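Local coordinates for protein glycoside hydrolase YxiA (Bacillus licheniformis, PDB 3LV4) that probably hydrolyses O-glycosidic bonds of arabinan as a calcium-binding family 43 glycoside hydrolase, resembling endo-1,5-alpha-L-arabinosidases, at residues A[126-130]-A[131-135]. Sequence-based numbering, arbitrary orientation.
Sequences SGMDG and ISNDG. With ACT (acetate ion), chain G.
M128, a selenomethionine, reaches across the bend of 126-135 and lies along the backbone of I131 and S132. Its CG sits 3.5 Å from I131 O, and SE passes 3.8 Å from S132 CA. Bends at chi2 (-89°) and chi3 (-76°) fold the chain so that CE also rests near I131 O, with the amide oxygen N133 OD1 at 4.1 Å. Y138, later in the same loop, touches M128 as well. The I131 side chain turns outward from the bend.

Hydrogen bonds run within 131-135 and out to neighbouring residues. S132 OG accepts from D134 N at 3.2 Å, an ST turn with a fairly straight N-H...O angle of 160°, and is also hydrogen-bonded to T136 O. G135 N to S132 O, 3.0 Å, closes the type I turn S132-G135, which overlaps the ST turn. D134 OD2 is hydrogen-bonded to H143 NE2, and OD1 to T136 OG1.

D129 N donates almost linearly to acetate OXT at 2.8 Å; R102 binds this probable crystallisation ion too. The loop leaves strand 118-126 at the surface of the catalytic domain, away from the annotated sites. Across the bend M128 thus makes van der Waals contact, partly with carbonyl and amide oxygens, while backbone and side-chain hydrogen bonds fix 132-135.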
loop_
_atom_site.group_PDB
_atom_site.type_symbol
_atom_site.label_atom_id
_atom_site.label_comp_id
_atom_site.label_asym_id
_atom_site.label_seq_id
_atom_site.Cartn_x
_atom_site.Cartn_y
_atom_site.Cartn_z
ATOM N N SER A 126 -18.546 11.829 -7.502
ATOM C CA SER A 126 -18.832 12.219 -6.127
ATOM C C SER A 126 -18.802 13.737 -6.028
ATOM O O SER A 126 -18.307 14.421 -6.938
ATOM C CB SER A 126 -17.835 11.586 -5.149
ATOM O OG SER A 126 -16.493 11.832 -5.516
ATOM N N GLY A 127 -19.357 14.267 -4.943
ATOM C CA GLY A 127 -19.302 15.693 -4.700
ATOM C C GLY A 127 -20.322 16.507 -5.471
ATOM O O GLY A 127 -20.243 17.742 -5.480
HETATM N N MSE A 128 -21.266 15.834 -6.130
HETATM C CA MSE A 128 -22.397 16.531 -6.740
HETATM C C MSE A 128 -23.261 17.127 -5.647
HETATM O O MSE A 128 -23.357 16.574 -4.545
HETATM C CB MSE A 128 -23.258 15.579 -7.588
HETATM C CG MSE A 128 -23.892 14.414 -6.796
HETATM SE SE MSE A 128 -22.734 12.837 -6.699
HETATM C CE MSE A 128 -23.034 12.176 -8.533
ATOM N N ASP A 129 -23.886 18.259 -5.958
ATOM C CA ASP A 129 -24.903 18.825 -5.090
ATOM C C ASP A 129 -26.221 18.283 -5.613
ATOM O O ASP A 129 -26.851 18.891 -6.477
ATOM C CB ASP A 129 -24.884 20.352 -5.155
ATOM C CG ASP A 129 -25.921 20.994 -4.243
ATOM O OD1 ASP A 129 -26.446 20.306 -3.341
ATOM O OD2 ASP A 129 -26.215 22.196 -4.426
ATOM N N GLY A 130 -26.610 17.116 -5.114
ATOM C CA GLY A 130 -27.835 16.464 -5.540
ATOM C C GLY A 130 -27.730 14.949 -5.501
ATOM O O GLY A 130 -26.950 14.379 -4.739
ATOM N N ILE A 131 -28.511 14.300 -6.354
ATOM C CA ILE A 131 -28.638 12.842 -6.354
ATOM C C ILE A 131 -27.321 12.154 -6.697
ATOM O O ILE A 131 -26.693 12.457 -7.712
ATOM C CB ILE A 131 -29.726 12.416 -7.343
ATOM C CG1 ILE A 131 -31.071 13.022 -6.917
ATOM C CG2 ILE A 131 -29.794 10.893 -7.465
ATOM C CD1 ILE A 131 -32.128 12.946 -7.981
ATOM N N SER A 132 -26.910 11.229 -5.834
ATOM C CA SER A 132 -25.648 10.520 -5.993
ATOM C C SER A 132 -25.840 9.259 -6.813
ATOM O O SER A 132 -26.958 8.939 -7.237
ATOM C CB SER A 132 -25.081 10.139 -4.624
ATOM O OG SER A 132 -25.717 8.978 -4.129
ATOM N N ASN A 133 -24.757 8.519 -7.015
ATOM C CA ASN A 133 -24.844 7.280 -7.781
ATOM C C ASN A 133 -25.626 6.154 -7.098
ATOM O O ASN A 133 -25.910 5.139 -7.727
ATOM C CB ASN A 133 -23.448 6.809 -8.195
ATOM C CG ASN A 133 -22.801 7.753 -9.192
ATOM O OD1 ASN A 133 -23.485 8.370 -10.009
ATOM N ND2 ASN A 133 -21.499 7.884 -9.121
ATOM N N ASP A 134 -25.983 6.319 -5.823
ATOM C CA ASP A 134 -26.844 5.313 -5.189
ATOM C C ASP A 134 -28.299 5.774 -5.080
ATOM O O ASP A 134 -29.149 5.066 -4.528
ATOM C CB ASP A 134 -26.273 4.797 -3.857
ATOM C CG ASP A 134 -26.557 5.714 -2.676
ATOM O OD1 ASP A 134 -27.244 6.743 -2.828
ATOM O OD2 ASP A 134 -26.080 5.384 -1.566
ATOM N N GLY A 135 -28.575 6.952 -5.638
ATOM C CA GLY A 135 -29.930 7.481 -5.697
ATOM C C GLY A 135 -30.263 8.424 -4.557
ATOM O O GLY A 135 -31.151 9.271 -4.692
HETATM C C ACT G . -23.481 19.422 -9.574
HETATM O O ACT G . -22.678 19.959 -10.375
HETATM O OXT ACT G . -23.173 19.491 -8.368
HETATM C CH3 ACT G . -24.724 18.719 -10.043
#